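Local coordinates for hypothetical protein (Aquifex aeolicus, PDB 2HEK) that is of unknown function but belongs to the HD-domain family, binds zinc and GDP, and may act as a dGTPase, at residues A[35-40]-A[218-223]. Sequence-based numbering, arbitrary orientation.
Sequences KQLGLA and VQVYFH
Leu37 reaches from the loop 35-40 to Val220 and Tyr221 at the end of helix 203-221, a small worked example of how one branched side chain can bridge a loop and a helix with no hydrogen bond between 35-40 and 218-223. Its CB leaves the backbone toward the helix, CG stands anti to the carbonyl carbon (chi1 -63°) and CD1 continues the chain in extended form (chi2 -179°), which sends the two methyls to different residues. CB and CG carry the fork across; the close approaches are made by the methyls. One prong, CD1, lies 4.3 Å from CG1 of Val220, a loose methyl-to-methyl approach. The other, CD2, comes within 3.9 Å of Tyr221 CE2, meeting the ring obliquely while the two side chains cross at about a right angle. The phenol OH beyond that ring is hydrogen-bonded to Asp169 OD2, which limits how the ring can shift against the leucine. The loop is shaped by consecutive turns: a type I turn from Lys35 to Gly38 runs into a type II' turn closed by Ala40 N to Leu37 O, 3.1 Å. The two segments bury 98 Å² between them, both sides summed. Leu37 also packs on Asp169 and Cys173 of helix 160-173 and Val220 on Val175, while past the helix end Phe222 rests against strands 349-356 and 311-318.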
ATOM      1  N   LYS A  35      10.383  -1.368 -24.669  1.00 27.33           N
ATOM      2  CA  LYS A  35      10.228  -0.788 -23.338  1.00 28.58           C
ATOM      3  C   LYS A  35       9.542   0.556 -23.415  1.00 28.18           C
ATOM      4  O   LYS A  35       9.864   1.386 -24.282  1.00 27.94           O
ATOM      5  CB  LYS A  35      11.590  -0.628 -22.644  1.00 30.32           C
ATOM      6  CG  LYS A  35      12.183  -1.973 -22.163  1.00 32.67           C
ATOM      7  CD  LYS A  35      13.434  -1.757 -21.292  1.00 36.38           C
ATOM      8  CE  LYS A  35      14.376  -2.980 -21.304  1.00 45.88           C
ATOM      9  NZ  LYS A  35      14.876  -3.273 -22.716  1.00 52.25           N
ATOM     10  N   GLN A  36       8.595   0.759 -22.504  1.00 25.46           N
ATOM     11  CA  GLN A  36       7.821   1.969 -22.405  1.00 25.70           C
ATOM     12  C   GLN A  36       8.742   3.174 -22.309  1.00 28.30           C
ATOM     13  O   GLN A  36       8.506   4.195 -22.972  1.00 25.47           O
ATOM     14  CB  GLN A  36       6.900   1.885 -21.180  1.00 26.97           C
ATOM     15  CG  GLN A  36       6.065   3.143 -20.914  1.00 29.27           C
ATOM     16  CD  GLN A  36       4.884   3.273 -21.884  1.00 32.36           C
ATOM     17  OE1 GLN A  36       4.539   2.328 -22.607  1.00 33.66           O
ATOM     18  NE2 GLN A  36       4.278   4.458 -21.921  1.00 30.39           N
ATOM     19  N   LEU A  37       9.812   3.050 -21.520  1.00 27.98           N
ATOM     20  CA  LEU A  37      10.689   4.183 -21.240  1.00 26.22           C
ATOM     21  C   LEU A  37      12.075   4.104 -21.893  1.00 26.33           C
ATOM     22  O   LEU A  37      12.975   4.816 -21.486  1.00 27.36           O
ATOM     23  CB  LEU A  37      10.825   4.393 -19.716  1.00 22.21           C
ATOM     24  CG  LEU A  37       9.575   4.759 -18.916  1.00 26.15           C
ATOM     25  CD1 LEU A  37       9.913   4.961 -17.413  1.00 25.80           C
ATOM     26  CD2 LEU A  37       8.940   6.046 -19.429  1.00 28.43           C
ATOM     27  N   GLY A  38      12.233   3.262 -22.913  1.00 26.67           N
ATOM     28  CA  GLY A  38      13.435   3.247 -23.713  1.00 28.23           C
ATOM     29  C   GLY A  38      14.605   2.795 -22.893  1.00 28.62           C
ATOM     30  O   GLY A  38      14.614   1.680 -22.405  1.00 30.77           O
ATOM     31  N   LEU A  39      15.581   3.687 -22.736  1.00 29.45           N
ATOM     32  CA  LEU A  39      16.823   3.424 -21.995  1.00 27.33           C
ATOM     33  C   LEU A  39      16.773   3.841 -20.540  1.00 25.17           C
ATOM     34  O   LEU A  39      17.784   3.770 -19.875  1.00 29.25           O
ATOM     35  CB  LEU A  39      18.024   4.163 -22.654  1.00 29.33           C
ATOM     36  CG  LEU A  39      18.381   3.711 -24.071  1.00 31.96           C
ATOM     37  CD1 LEU A  39      19.382   4.681 -24.701  1.00 35.18           C
ATOM     38  CD2 LEU A  39      18.937   2.288 -24.074  1.00 31.54           C
ATOM     39  N   ALA A  40      15.621   4.284 -20.031  1.00 23.86           N
ATOM     40  CA  ALA A  40      15.571   4.713 -18.649  1.00 23.36           C
ATOM     41  C   ALA A  40      16.021   3.607 -17.681  1.00 25.63           C
ATOM     42  O   ALA A  40      16.435   3.906 -16.569  1.00 26.82           O
ATOM     43  CB  ALA A  40      14.150   5.188 -18.274  1.00 25.79           C
ATOM     44  N   VAL A 218      10.039  15.659 -12.973  1.00 29.46           N
ATOM     45  CA  VAL A 218      11.291  16.055 -12.326  1.00 32.39           C
ATOM     46  C   VAL A 218      12.148  14.853 -11.934  1.00 33.11           C
ATOM     47  O   VAL A 218      13.386  14.902 -12.043  1.00 32.78           O
ATOM     48  CB  VAL A 218      11.112  17.043 -11.144  1.00 30.43           C
ATOM     49  CG1 VAL A 218      10.542  18.346 -11.677  1.00 31.59           C
ATOM     50  CG2 VAL A 218      10.257  16.459 -10.010  1.00 30.13           C
ATOM     51  N   GLN A 219      11.502  13.772 -11.513  1.00 28.88           N
ATOM     52  CA  GLN A 219      12.273  12.636 -10.986  1.00 31.28           C
ATOM     53  C   GLN A 219      12.773  11.728 -12.118  1.00 27.75           C
ATOM     54  O   GLN A 219      13.910  11.223 -12.063  1.00 25.86           O
ATOM     55  CB  GLN A 219      11.462  11.870  -9.912  1.00 30.57           C
ATOM     56  CG  GLN A 219      12.098  10.580  -9.341  1.00 37.68           C
ATOM     57  CD  GLN A 219      13.101  10.851  -8.195  1.00 46.77           C
ATOM     58  OE1 GLN A 219      13.526  11.993  -7.983  1.00 49.72           O
ATOM     59  NE2 GLN A 219      13.476   9.791  -7.459  1.00 51.08           N
ATOM     60  N   VAL A 220      11.930  11.503 -13.134  1.00 26.80           N
ATOM     61  CA  VAL A 220      12.237  10.477 -14.154  1.00 23.83           C
ATOM     62  C   VAL A 220      12.444  11.034 -15.578  1.00 26.03           C
ATOM     63  O   VAL A 220      13.540  10.896 -16.146  1.00 29.02           O
ATOM     64  CB  VAL A 220      11.152   9.335 -14.205  1.00 24.83           C
ATOM     65  CG1 VAL A 220      11.515   8.334 -15.299  1.00 26.04           C
ATOM     66  CG2 VAL A 220      11.003   8.623 -12.835  1.00 23.01           C
ATOM     67  N   TYR A 221      11.416  11.656 -16.157  1.00 24.16           N
ATOM     68  CA  TYR A 221      11.475  11.993 -17.594  1.00 29.58           C
ATOM     69  C   TYR A 221      12.573  13.045 -17.862  1.00 29.45           C
ATOM     70  O   TYR A 221      13.205  13.053 -18.932  1.00 30.89           O
ATOM     71  CB  TYR A 221      10.091  12.455 -18.150  1.00 29.80           C
ATOM     72  CG  TYR A 221       8.898  11.535 -17.794  1.00 26.51           C
ATOM     73  CD1 TYR A 221       7.655  12.080 -17.461  1.00 25.45           C
ATOM     74  CD2 TYR A 221       9.027  10.121 -17.791  1.00 26.02           C
ATOM     75  CE1 TYR A 221       6.552  11.258 -17.138  1.00 25.18           C
ATOM     76  CE2 TYR A 221       7.932   9.295 -17.440  1.00 28.05           C
ATOM     77  CZ  TYR A 221       6.701   9.877 -17.140  1.00 27.13           C
ATOM     78  OH  TYR A 221       5.606   9.072 -16.789  1.00 26.76           O
ATOM     79  N   PHE A 222      12.819  13.917 -16.895  1.00 29.67           N
ATOM     80  CA  PHE A 222      13.845  14.968 -17.084  1.00 31.42           C
ATOM     81  C   PHE A 222      15.105  14.683 -16.292  1.00 29.87           C
ATOM     82  O   PHE A 222      15.923  15.580 -16.088  1.00 33.02           O
ATOM     83  CB  PHE A 222      13.291  16.358 -16.736  1.00 29.96           C
ATOM     84  CG  PHE A 222      12.235  16.831 -17.676  1.00 33.04           C
ATOM     85  CD1 PHE A 222      11.362  17.862 -17.289  1.00 37.04           C
ATOM     86  CD2 PHE A 222      12.066  16.233 -18.935  1.00 30.62           C
ATOM     87  CE1 PHE A 222      10.351  18.331 -18.173  1.00 39.07           C
ATOM     88  CE2 PHE A 222      11.061  16.681 -19.835  1.00 36.09           C
ATOM     89  CZ  PHE A 222      10.203  17.751 -19.443  1.00 36.08           C
ATOM     90  N   HIS A 223      15.273  13.436 -15.839  1.00 27.24           N
ATOM     91  CA  HIS A 223      16.455  13.067 -15.076  1.00 28.16           C
ATOM     92  C   HIS A 223      17.663  13.357 -16.003  1.00 29.89           C
ATOM     93  O   HIS A 223      17.642  13.025 -17.178  1.00 30.11           O
ATOM     94  CB  HIS A 223      16.397  11.572 -14.701  1.00 28.24           C
ATOM     95  CG  HIS A 223      17.486  11.132 -13.787  1.00 28.99           C
ATOM     96  ND1 HIS A 223      18.782  10.942 -14.218  1.00 27.44           N
ATOM     97  CD2 HIS A 223      17.474  10.818 -12.462  1.00 29.31           C
ATOM     98  CE1 HIS A 223      19.522  10.531 -13.204  1.00 27.78           C
ATOM     99  NE2 HIS A 223      18.747  10.416 -12.135  1.00 31.44           N
TER